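PDB 4IT7: CPI from Ascaris lumbricoides, which probably inhibits cysteine-type endopeptidases, as members of the cystatin family generally do. Local coordinates for residues A[10-13]-A[18-21]; A[20-25]-A[94-99]; A[28-33]-A[60-65]; A[37-42]-A[77-82]. All blocks are in the same frame, centred on the assembly; numbering follows the deposited sequence.

Contact 1 of 4, residues A[10-13]-A[18-21]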
loop_
_atom_site.group_PDB
_atom_site.type_symbol
_atom_site.label_atom_id
_atom_site.label_comp_id
_atom_site.label_asym_id
_atom_site.label_seq_id
_atom_site.Cartn_x
_atom_site.Cartn_y
_atom_site.Cartn_z
ATOM N N SER A 10 4.071 3.609 17.282
ATOM C CA SER A 10 2.752 3.637 17.908
ATOM C C SER A 10 1.590 3.269 16.939
ATOM O O SER A 10 1.482 3.808 15.829
ATOM C CB SER A 10 2.523 4.975 18.625
ATOM O OG SER A 10 1.793 5.879 17.818
ATOM N N THR A 11 0.749 2.332 17.378
ATOM C CA THR A 11 -0.375 1.811 16.614
ATOM C C THR A 11 -1.247 2.930 16.160
ATOM O O THR A 11 -1.445 3.875 16.860
ATOM C CB THR A 11 -1.227 0.846 17.460
ATOM O OG1 THR A 11 -0.456 -0.320 17.731
ATOM C CG2 THR A 11 -2.481 0.417 16.727
ATOM N N LYS A 12 -1.790 2.806 14.970
ATOM C CA LYS A 12 -2.539 3.878 14.400
ATOM C C LYS A 12 -3.764 3.198 13.819
ATOM O O LYS A 12 -3.742 1.997 13.576
ATOM C CB LYS A 12 -1.646 4.604 13.367
ATOM C CG LYS A 12 -2.046 6.015 13.008
ATOM C CD LYS A 12 -1.640 7.047 14.059
ATOM C CE LYS A 12 -1.437 8.439 13.447
ATOM N NZ LYS A 12 -2.348 8.776 12.310
ATOM N N ASP A 13 -4.847 3.947 13.638
ATOM C CA ASP A 13 -6.093 3.369 13.187
ATOM C C ASP A 13 -6.169 3.256 11.666
ATOM O O ASP A 13 -5.953 4.245 10.943
ATOM C CB ASP A 13 -7.278 4.145 13.723
ATOM C CG ASP A 13 -8.584 3.582 13.244
ATOM O OD1 ASP A 13 -8.716 2.350 13.092
ATOM O OD2 ASP A 13 -9.498 4.367 12.994
ATOM N N LYS A 18 -6.039 9.899 6.631
ATOM C CA LYS A 18 -4.661 9.960 6.171
ATOM C C LYS A 18 -4.026 8.560 5.948
ATOM O O LYS A 18 -3.251 8.398 5.026
ATOM C CB LYS A 18 -3.804 10.842 7.107
ATOM C CG LYS A 18 -2.303 10.972 6.750
ATOM C CD LYS A 18 -2.032 11.428 5.305
ATOM C CE LYS A 18 -0.631 12.005 5.087
ATOM N NZ LYS A 18 0.459 11.133 5.611
ATOM N N ILE A 19 -4.310 7.579 6.809
ATOM C CA ILE A 19 -3.784 6.229 6.605
ATOM C C ILE A 19 -4.336 5.649 5.301
ATOM O O ILE A 19 -3.565 5.128 4.514
ATOM C CB ILE A 19 -4.036 5.256 7.787
ATOM C CG1 ILE A 19 -3.283 5.726 9.037
ATOM C CG2 ILE A 19 -3.648 3.806 7.420
ATOM C CD1 ILE A 19 -1.770 5.802 8.962
ATOM N N GLN A 20 -5.642 5.775 5.071
ATOM C CA GLN A 20 -6.256 5.347 3.824
ATOM C C GLN A 20 -5.572 5.937 2.547
ATOM O O GLN A 20 -5.168 5.188 1.646
ATOM C CB GLN A 20 -7.749 5.665 3.853
ATOM C CG GLN A 20 -8.559 4.757 4.798
ATOM C CD GLN A 20 -8.618 3.279 4.371
ATOM O OE1 GLN A 20 -8.780 2.967 3.200
ATOM N NE2 GLN A 20 -8.505 2.372 5.336
ATOM N N ALA A 21 -5.433 7.266 2.498
ATOM C CA ALA A 21 -4.696 7.992 1.432
ATOM C C ALA A 21 -3.339 7.376 1.226
ATOM O O ALA A 21 -2.979 7.027 0.098
ATOM C CB ALA A 21 -4.532 9.461 1.803
#

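Contact 2 of 4, residues A[20-25]-A[94-99]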
loop_
_atom_site.group_PDB
_atom_site.type_symbol
_atom_site.label_atom_id
_atom_site.label_comp_id
_atom_site.label_asym_id
_atom_site.label_seq_id
_atom_site.Cartn_x
_atom_site.Cartn_y
_atom_site.Cartn_z
ATOM N N GLN A 20 -5.642 5.775 5.071
ATOM C CA GLN A 20 -6.256 5.347 3.824
ATOM C C GLN A 20 -5.572 5.937 2.547
ATOM O O GLN A 20 -5.168 5.188 1.646
ATOM C CB GLN A 20 -7.749 5.665 3.853
ATOM C CG GLN A 20 -8.559 4.757 4.798
ATOM C CD GLN A 20 -8.618 3.279 4.371
ATOM O OE1 GLN A 20 -8.780 2.967 3.200
ATOM N NE2 GLN A 20 -8.505 2.372 5.336
ATOM N N ALA A 21 -5.433 7.266 2.498
ATOM C CA ALA A 21 -4.696 7.992 1.432
ATOM C C ALA A 21 -3.339 7.376 1.226
ATOM O O ALA A 21 -2.979 7.027 0.098
ATOM C CB ALA A 21 -4.532 9.461 1.803
ATOM N N LEU A 22 -2.595 7.198 2.316
ATOM C CA LEU A 22 -1.289 6.593 2.182
ATOM C C LEU A 22 -1.315 5.156 1.605
ATOM O O LEU A 22 -0.462 4.828 0.752
ATOM C CB LEU A 22 -0.517 6.595 3.503
ATOM C CG LEU A 22 0.037 7.873 4.141
ATOM C CD1 LEU A 22 0.883 7.474 5.337
ATOM C CD2 LEU A 22 0.769 8.843 3.212
ATOM N N ALA A 23 -2.260 4.309 2.068
ATOM C CA ALA A 23 -2.406 2.922 1.530
ATOM C C ALA A 23 -2.659 2.996 0.002
ATOM O O ALA A 23 -2.085 2.249 -0.752
ATOM C CB ALA A 23 -3.519 2.154 2.246
ATOM N N GLY A 24 -3.478 3.951 -0.417
ATOM C CA GLY A 24 -3.836 4.127 -1.796
ATOM C C GLY A 24 -2.593 4.384 -2.605
ATOM O O GLY A 24 -2.425 3.837 -3.681
ATOM N N LYS A 25 -1.717 5.214 -2.063
ATOM C CA LYS A 25 -0.517 5.598 -2.772
ATOM C C LYS A 25 0.428 4.432 -2.774
ATOM O O LYS A 25 1.142 4.226 -3.781
ATOM C CB LYS A 25 0.147 6.852 -2.181
ATOM C CG LYS A 25 -0.531 8.175 -2.539
ATOM C CD LYS A 25 0.233 9.418 -2.008
ATOM C CE LYS A 25 -0.104 9.709 -0.548
ATOM N NZ LYS A 25 0.585 10.908 0.079
ATOM N N ILE A 94 6.271 4.287 4.586
ATOM C CA ILE A 94 6.226 5.591 4.028
ATOM C C ILE A 94 6.863 6.628 4.954
ATOM O O ILE A 94 6.541 6.712 6.154
ATOM C CB ILE A 94 4.858 5.993 3.481
ATOM C CG1 ILE A 94 4.561 7.377 3.946
ATOM C CG2 ILE A 94 3.761 4.950 3.744
ATOM C CD1 ILE A 94 4.102 8.237 2.794
ATOM N N TRP A 95 7.805 7.379 4.375
ATOM C CA TRP A 95 8.668 8.282 5.106
ATOM C C TRP A 95 8.462 9.688 4.640
ATOM O O TRP A 95 8.651 9.993 3.451
ATOM C CB TRP A 95 10.121 7.858 4.936
ATOM C CG TRP A 95 11.040 8.581 5.865
ATOM C CD1 TRP A 95 10.706 9.226 7.052
ATOM C CD2 TRP A 95 12.486 8.739 5.733
ATOM N NE1 TRP A 95 11.814 9.749 7.643
ATOM C CE2 TRP A 95 12.918 9.510 6.891
ATOM C CE3 TRP A 95 13.444 8.338 4.787
ATOM C CZ2 TRP A 95 14.260 9.853 7.091
ATOM C CZ3 TRP A 95 14.789 8.685 5.005
ATOM C CH2 TRP A 95 15.186 9.418 6.129
ATOM N N GLU A 96 8.031 10.545 5.565
ATOM C CA GLU A 96 7.764 11.946 5.250
ATOM C C GLU A 96 8.620 12.958 5.993
ATOM O O GLU A 96 8.753 12.916 7.222
ATOM C CB GLU A 96 6.310 12.308 5.440
ATOM C CG GLU A 96 5.343 11.240 5.073
ATOM C CD GLU A 96 4.022 11.475 5.753
ATOM O OE1 GLU A 96 3.371 12.445 5.395
ATOM O OE2 GLU A 96 3.644 10.703 6.656
ATOM N N LYS A 97 9.184 13.882 5.219
ATOM C CA LYS A 97 9.984 14.978 5.762
ATOM C C LYS A 97 9.530 16.256 5.125
ATOM O O LYS A 97 10.119 16.678 4.116
ATOM C CB LYS A 97 11.467 14.729 5.480
ATOM C CG LYS A 97 12.012 13.598 6.308
ATOM C CD LYS A 97 13.494 13.416 6.080
ATOM C CE LYS A 97 13.746 12.871 4.691
ATOM N NZ LYS A 97 15.148 12.365 4.586
ATOM N N PRO A 98 8.493 16.909 5.707
ATOM C CA PRO A 98 7.823 18.049 5.042
ATOM C C PRO A 98 8.708 19.310 4.922
ATOM O O PRO A 98 8.343 20.254 4.221
ATOM C CB PRO A 98 6.622 18.326 5.951
ATOM C CG PRO A 98 6.424 17.050 6.711
ATOM C CD PRO A 98 7.814 16.565 6.965
ATOM N N TRP A 99 9.854 19.333 5.606
ATOM C CA TRP A 99 10.825 20.422 5.388
ATOM C C TRP A 99 11.732 20.210 4.184
ATOM O O TRP A 99 12.414 21.156 3.743
ATOM C CB TRP A 99 11.688 20.613 6.615
ATOM C CG TRP A 99 12.481 19.400 6.998
ATOM C CD1 TRP A 99 13.784 19.065 6.623
ATOM C CD2 TRP A 99 12.041 18.301 7.853
ATOM N NE1 TRP A 99 14.167 17.881 7.176
ATOM C CE2 TRP A 99 13.182 17.376 7.947
ATOM C CE3 TRP A 99 10.858 17.999 8.538
ATOM C CZ2 TRP A 99 13.112 16.204 8.680
ATOM C CZ3 TRP A 99 10.821 16.836 9.311
ATOM C CH2 TRP A 99 11.911 15.963 9.384
#

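Contact 3 of 4, residues A[28-33]-A[60-65]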
loop_
_atom_site.group_PDB
_atom_site.type_symbol
_atom_site.label_atom_id
_atom_site.label_comp_id
_atom_site.label_asym_id
_atom_site.label_seq_id
_atom_site.Cartn_x
_atom_site.Cartn_y
_atom_site.Cartn_z
ATOM N N GLN A 28 -0.610 2.111 -5.699
ATOM C CA GLN A 28 -0.118 2.573 -6.979
ATOM C C GLN A 28 1.353 2.239 -7.145
ATOM O O GLN A 28 1.799 1.812 -8.198
ATOM C CB GLN A 28 -0.297 4.047 -7.056
ATOM C CG GLN A 28 -1.704 4.504 -7.334
ATOM C CD GLN A 28 -1.689 5.993 -7.617
ATOM O OE1 GLN A 28 -1.019 6.749 -6.924
ATOM N NE2 GLN A 28 -2.379 6.414 -8.675
ATOM N N ARG A 29 2.113 2.385 -6.083
ATOM C CA ARG A 29 3.505 2.002 -6.125
ATOM C C ARG A 29 3.697 0.484 -6.308
ATOM O O ARG A 29 4.531 0.042 -7.066
ATOM C CB ARG A 29 4.165 2.481 -4.827
ATOM C CG ARG A 29 5.372 3.376 -4.975
ATOM C CD ARG A 29 5.072 4.823 -5.388
ATOM N NE ARG A 29 3.660 5.235 -5.339
ATOM C CZ ARG A 29 3.241 6.503 -5.204
ATOM N NH1 ARG A 29 1.931 6.792 -5.200
ATOM N NH2 ARG A 29 4.131 7.494 -5.075
ATOM N N ILE A 30 2.948 -0.342 -5.588
ATOM C CA ILE A 30 3.058 -1.791 -5.765
ATOM C C ILE A 30 2.749 -2.131 -7.222
ATOM O O ILE A 30 3.519 -2.793 -7.858
ATOM C CB ILE A 30 2.072 -2.547 -4.822
ATOM C CG1 ILE A 30 2.451 -2.301 -3.351
ATOM C CG2 ILE A 30 1.990 -4.037 -5.185
ATOM C CD1 ILE A 30 1.359 -2.656 -2.343
ATOM N N ASN A 31 1.689 -1.580 -7.760
ATOM C CA ASN A 31 1.291 -1.906 -9.113
ATOM C C ASN A 31 2.302 -1.445 -10.171
ATOM O O ASN A 31 2.578 -2.199 -11.128
ATOM C CB ASN A 31 -0.138 -1.351 -9.399
ATOM C CG ASN A 31 -1.249 -2.318 -8.917
ATOM O OD1 ASN A 31 -1.051 -3.544 -8.849
ATOM N ND2 ASN A 31 -2.393 -1.771 -8.573
ATOM N N ALA A 32 2.860 -0.229 -9.984
ATOM C CA ALA A 32 3.887 0.379 -10.894
ATOM C C ALA A 32 5.174 -0.435 -10.984
ATOM O O ALA A 32 5.752 -0.615 -12.074
ATOM C CB ALA A 32 4.177 1.825 -10.505
ATOM N N ALA A 33 5.586 -0.980 -9.844
ATOM C CA ALA A 33 6.821 -1.747 -9.723
ATOM C C ALA A 33 6.691 -3.289 -9.926
ATOM O O ALA A 33 7.692 -3.975 -10.191
ATOM C CB ALA A 33 7.409 -1.482 -8.364
ATOM N N LEU A 60 2.775 0.153 7.009
ATOM C CA LEU A 60 1.472 -0.411 6.733
ATOM C C LEU A 60 1.631 -1.843 6.292
ATOM O O LEU A 60 2.622 -2.192 5.641
ATOM C CB LEU A 60 0.718 0.375 5.622
ATOM C CG LEU A 60 0.622 1.898 5.670
ATOM C CD1 LEU A 60 0.025 2.420 4.379
ATOM C CD2 LEU A 60 -0.208 2.352 6.867
ATOM N N GLU A 61 0.649 -2.664 6.674
ATOM C CA GLU A 61 0.511 -3.982 6.109
ATOM C C GLU A 61 -0.777 -3.951 5.357
ATOM O O GLU A 61 -1.817 -3.672 5.928
ATOM C CB GLU A 61 0.386 -5.033 7.177
ATOM C CG GLU A 61 1.681 -5.539 7.773
ATOM C CD GLU A 61 1.368 -6.549 8.879
ATOM O OE1 GLU A 61 0.692 -6.175 9.859
ATOM O OE2 GLU A 61 1.749 -7.725 8.760
ATOM N N LEU A 62 -0.687 -4.266 4.066
ATOM C CA LEU A 62 -1.813 -4.250 3.172
ATOM C C LEU A 62 -2.083 -5.665 2.728
ATOM O O LEU A 62 -1.158 -6.404 2.348
ATOM C CB LEU A 62 -1.497 -3.366 1.936
ATOM C CG LEU A 62 -1.100 -1.900 2.253
ATOM C CD1 LEU A 62 -0.704 -1.136 0.991
ATOM C CD2 LEU A 62 -2.225 -1.158 2.936
ATOM N N LEU A 63 -3.353 -6.040 2.761
ATOM C CA LEU A 63 -3.776 -7.297 2.174
ATOM C C LEU A 63 -4.281 -6.961 0.777
ATOM O O LEU A 63 -5.252 -6.175 0.634
ATOM C CB LEU A 63 -4.922 -7.915 3.009
ATOM C CG LEU A 63 -5.553 -9.171 2.414
ATOM C CD1 LEU A 63 -4.495 -10.256 2.255
ATOM C CD2 LEU A 63 -6.752 -9.622 3.283
ATOM N N ILE A 64 -3.659 -7.544 -0.257
ATOM C CA ILE A 64 -4.004 -7.168 -1.624
ATOM C C ILE A 64 -4.421 -8.394 -2.437
ATOM O O ILE A 64 -3.947 -9.512 -2.161
ATOM C CB ILE A 64 -2.859 -6.359 -2.341
ATOM C CG1 ILE A 64 -1.695 -7.277 -2.734
ATOM C CG2 ILE A 64 -2.354 -5.190 -1.446
ATOM C CD1 ILE A 64 -0.794 -6.693 -3.805
ATOM N N ALA A 65 -5.274 -8.167 -3.447
ATOM C CA ALA A 65 -5.723 -9.244 -4.343
ATOM C C ALA A 65 -5.589 -8.866 -5.802
ATOM O O ALA A 65 -5.752 -7.706 -6.124
ATOM C CB ALA A 65 -7.179 -9.643 -4.043
#

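Contact 4 of 4, residues A[37-42]-A[77-82]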
loop_
_atom_site.group_PDB
_atom_site.type_symbol
_atom_site.label_atom_id
_atom_site.label_comp_id
_atom_site.label_asym_id
_atom_site.label_seq_id
_atom_site.Cartn_x
_atom_site.Cartn_y
_atom_site.Cartn_z
ATOM N N LEU A 37 1.193 -8.649 -14.704
ATOM C CA LEU A 37 0.510 -7.931 -15.777
ATOM C C LEU A 37 -0.795 -7.321 -15.308
ATOM O O LEU A 37 -1.339 -6.417 -15.949
ATOM C CB LEU A 37 0.198 -8.903 -16.944
ATOM C CG LEU A 37 1.153 -8.953 -18.172
ATOM C CD1 LEU A 37 1.147 -7.631 -18.927
ATOM C CD2 LEU A 37 2.593 -9.326 -17.807
ATOM N N PHE A 38 -1.356 -7.870 -14.234
ATOM C CA PHE A 38 -2.702 -7.457 -13.760
ATOM C C PHE A 38 -2.560 -6.560 -12.511
ATOM O O PHE A 38 -1.734 -6.847 -11.620
ATOM C CB PHE A 38 -3.550 -8.695 -13.398
ATOM C CG PHE A 38 -3.996 -9.497 -14.596
ATOM C CD1 PHE A 38 -5.280 -9.330 -15.116
ATOM C CD2 PHE A 38 -3.134 -10.427 -15.209
ATOM C CE1 PHE A 38 -5.698 -10.057 -16.225
ATOM C CE2 PHE A 38 -3.553 -11.149 -16.332
ATOM C CZ PHE A 38 -4.841 -10.961 -16.832
ATOM N N GLN A 39 -3.340 -5.485 -12.476
ATOM C CA GLN A 39 -3.456 -4.621 -11.316
ATOM C C GLN A 39 -3.877 -5.410 -10.103
ATOM O O GLN A 39 -4.674 -6.361 -10.219
ATOM C CB GLN A 39 -4.562 -3.601 -11.539
ATOM C CG GLN A 39 -4.455 -2.952 -12.892
ATOM C CD GLN A 39 -4.173 -1.482 -12.789
ATOM O OE1 GLN A 39 -3.108 -1.043 -12.286
ATOM N NE2 GLN A 39 -5.126 -0.695 -13.265
ATOM N N GLN A 40 -3.360 -4.987 -8.952
ATOM C CA GLN A 40 -3.747 -5.522 -7.659
ATOM C C GLN A 40 -4.630 -4.469 -6.982
ATOM O O GLN A 40 -4.591 -3.289 -7.323
ATOM C CB GLN A 40 -2.519 -5.832 -6.794
ATOM C CG GLN A 40 -1.449 -6.737 -7.409
ATOM C CD GLN A 40 -2.043 -8.036 -7.926
ATOM O OE1 GLN A 40 -2.408 -8.928 -7.147
ATOM N NE2 GLN A 40 -2.162 -8.143 -9.256
ATOM N N THR A 41 -5.446 -4.906 -6.021
ATOM C CA THR A 41 -6.287 -3.992 -5.319
ATOM C C THR A 41 -6.118 -4.288 -3.848
ATOM O O THR A 41 -5.627 -5.375 -3.473
ATOM C CB THR A 41 -7.756 -4.074 -5.765
ATOM O OG1 THR A 41 -8.472 -2.995 -5.169
ATOM C CG2 THR A 41 -8.431 -5.377 -5.332
ATOM N N ILE A 42 -6.453 -3.306 -3.023
ATOM C CA ILE A 42 -6.354 -3.486 -1.581
ATOM C C ILE A 42 -7.647 -4.183 -1.168
ATOM O O ILE A 42 -8.738 -3.724 -1.465
ATOM C CB ILE A 42 -6.179 -2.156 -0.812
ATOM C CG1 ILE A 42 -4.796 -1.517 -1.034
ATOM C CG2 ILE A 42 -6.319 -2.350 0.698
ATOM C CD1 ILE A 42 -4.925 0.014 -0.953
ATOM N N GLY A 77 -13.251 1.457 -15.007
ATOM C CA GLY A 77 -13.674 1.825 -13.675
ATOM C C GLY A 77 -12.898 1.368 -12.467
ATOM O O GLY A 77 -11.689 1.385 -12.448
ATOM N N ASN A 78 -13.623 0.974 -11.437
ATOM C CA ASN A 78 -13.036 0.332 -10.299
ATOM C C ASN A 78 -12.474 -0.983 -10.774
ATOM O O ASN A 78 -12.978 -1.565 -11.737
ATOM C CB ASN A 78 -14.106 0.035 -9.249
ATOM C CG ASN A 78 -14.291 1.157 -8.255
ATOM O OD1 ASN A 78 -15.025 2.100 -8.505
ATOM N ND2 ASN A 78 -13.660 1.034 -7.107
ATOM N N CYS A 79 -11.462 -1.477 -10.084
ATOM C CA CYS A 79 -10.956 -2.763 -10.402
ATOM C C CYS A 79 -11.188 -3.708 -9.252
ATOM O O CYS A 79 -10.605 -3.568 -8.198
ATOM C CB CYS A 79 -9.503 -2.636 -10.759
ATOM S SG CYS A 79 -9.306 -1.668 -12.247
ATOM N N GLU A 80 -12.077 -4.668 -9.460
ATOM C CA GLU A 80 -12.490 -5.540 -8.361
ATOM C C GLU A 80 -11.709 -6.834 -8.178
ATOM O O GLU A 80 -11.406 -7.523 -9.115
ATOM C CB GLU A 80 -13.985 -5.825 -8.409
ATOM C CG GLU A 80 -14.837 -4.594 -8.591
ATOM C CD GLU A 80 -15.014 -3.811 -7.322
ATOM O OE1 GLU A 80 -14.903 -4.397 -6.252
ATOM O OE2 GLU A 80 -15.313 -2.620 -7.395
ATOM N N ALA A 81 -11.395 -7.132 -6.927
ATOM C CA ALA A 81 -10.701 -8.354 -6.517
ATOM C C ALA A 81 -11.447 -9.541 -7.091
ATOM O O ALA A 81 -12.671 -9.519 -7.236
ATOM C CB ALA A 81 -10.616 -8.461 -5.000
ATOM N N VAL A 82 -10.697 -10.572 -7.414
ATOM C CA VAL A 82 -11.253 -11.745 -8.045
ATOM C C VAL A 82 -11.029 -13.000 -7.204
ATOM O O VAL A 82 -10.022 -13.133 -6.544
ATOM C CB VAL A 82 -10.764 -11.864 -9.494
ATOM C CG1 VAL A 82 -11.295 -10.712 -10.312
ATOM C CG2 VAL A 82 -9.262 -11.923 -9.583
#

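Contact 1 of 4, residues A[10-13]-A[18-21]
I19 is the residue through which helix 17-33 meets K12 and D13, just beyond the short strand 10-11. Ahead of it comes K18, whose chain leads off from the 10-13 segment. A lysine suits this exposed position, where its NZ forms a salt bridge with OE1 of E96. The backbone N of K18 is hydrogen-bonded to OD1 of D16. I19 follows with its CB directed toward 10-13. Its CG1 lies anti to the carbonyl carbon (chi1 -65°), which turns that branch toward the D13 carbonyl and brings I19 CG1 to 3.6 Å from D13 O. CB of I19 is nearly as near the same oxygen, D13 O, at 3.8 Å. D13 thus takes part through its main chain, and this approach is plain van der Waals contact. The end of the isoleucine crosses the lysine chain at a slant, with I19 CD1 4.1 Å from K12 CG. Lysine serves well here because its methylenes offer an apolar surface near the helix while the bend at chi2 (78°) sends the ammonium on to a salt bridge with OD2 of D16. Next, Q20 turns its amide back along the chain, its NE2 donating to the carbonyl of V14 in the link between the two segments. I19 also touches A48, T58 and L60 of the sheet, its CG2 lying against L60. One apolar side chain early in the helix packs between the segment after the N-terminal strand and the sheet, which fits the cystatin fold, in which the antiparallel sheet wraps around its long helix.

Contact 2 of 4, residues A[20-25]-A[94-99]
L22 and I94 meet as two branched apolar side chains, one from helix 17-33 and the other from strand 88-97. The CB of L22 points from the helix toward the strand, and CG continues in that direction because it stands anti to the carbonyl carbon (chi1 -70°). At CG the chain forks, and the two methyls take different parts of the isoleucine. CD1 rests against the body of I94, with L22 CD1 3.9 Å from I94 CG1. It also lies 4.1 Å from the branch methyl I94 CG2, so it spans both arms of the isoleucine. L22 CD1 also comes within 4.4 Å of a carboxylate oxygen, E96 OE2, a loose approach. CD2 meets the end of the longer arm, and the 3.4 Å between L22 CD2 and I94 CD1 is tighter than methyl groups usually allow. I94 has chi1 of 135° and chi2 of 131°, both off the staggered positions, so this closeness may reflect strain or an imperfect fit of the side chain. Leucine and isoleucine suit a buried place of this kind, whereas E96, two residues on and with its CB also pointing to the helix side, is partly exposed, as suits a carboxylate. K25, one helical turn after L22, pairs with E103. Among the strands, L22 packs on T58 of strand 56-70 as well as on I94, and K25 touches I105 of strand 102-112. The helix thus lies over three successive strands here, while A23 faces L60 and L62 in the middle of the sheet.

Contact 3 of 4, residues A[28-33]-A[60-65]
With CG1 anti to its carbonyl carbon (chi1 -64°) and CG2 anti to its backbone N, I30 spreads its two branches toward different residues of strand 56-70, I64 and L62. The longer arm runs out extended, and its end I30 CD1 lies 4.2 Å from L62 CD1. The shorter branch turns the other way along the strand, where I30 CG2 is 4.1 Å from I64 CD1. I64 makes this possible with a less common torsion: its CG1 sits between the backbone N and the carbonyl carbon (chi1 74°), and CD1 then stretches on toward the helix. The two isoleucines approach at a slant, their backbones well apart with I30 CA 9.8 Å from I64 CA, a gap that these branched side chains fill. Strand alternation puts L62 and I64 toward the helix, while E61, hydrogen-bonded through OE1 to the hydroxyl of S47, belongs to the other face. Around the contact, L62 also packs on A26 of the helix, and I30 on I107 of strand 102-112. Next to I30, N31 has a polar role, its OD1 accepting from the backbone of Q40. The I30 contacts are entirely methyl against methyl and lie near the centre of the chain, which implies that the hydrophobic effect and shape, with no directional bond between the two segments, hold the helix at this point of the sheet.

Contact 4 of 4, residues A[37-42]-A[77-82]
T41 and C79 contribute most of this surface contact, with smaller shares from Q39 and A81. T41 projects from strand 38-51 toward the loop, and its hydroxyl lies anti to the backbone N (chi1 -171°). That places T41 OG1 3.7 Å from C79 O, too far for a hydrogen bond, so the contact is van der Waals. The methyl takes the other side and packs on alanine, with T41 CG2 3.8 Å from A81 CB. Threonine fits this place because it offers one polar and one apolar branch to a loop that has both. C79 is joined to C69 near the end of strand 56-70 by a disulfide, one of the two seen in this protein, as in type 2 cystatins, where the first bridge closes the loop between these central strands. A backbone hydrogen bond between V82 and P66 holds the same loop to that strand. Q39 reaches beside the bridge, its amide nitrogen Q39 NE2 4.4 Å from C79 SG, and its flexible chain suits a loose, partly exposed margin. Q40, between Q39 and T41, points the other way, and Q40 NE2 donates to F38 O at 2.7 Å from above the carbonyl plane.

How the contacts relate
From the N terminus, contact 1 closes a short turn between strand 10-11 and the start of helix 17-33. Contact 2 takes up where it ends, sharing Q20 and A21, and closes a long loop out to strand 88-97. Contacts 3 and 4 both fall within that loop and cross each other, since 28-33, 37-42, 60-65 and 77-82 alternate along the chain. Contact 3 ties the end of the helix to strand 56-70, and contact 4 ties strand 38-51 to the loop before strand 88-97. These two touch where the neighbouring strands 38-51 and 56-70 pair, A65 N probably hydrogen-bonding to T41 O. Together they bind one helix and one outer loop to a single sheet.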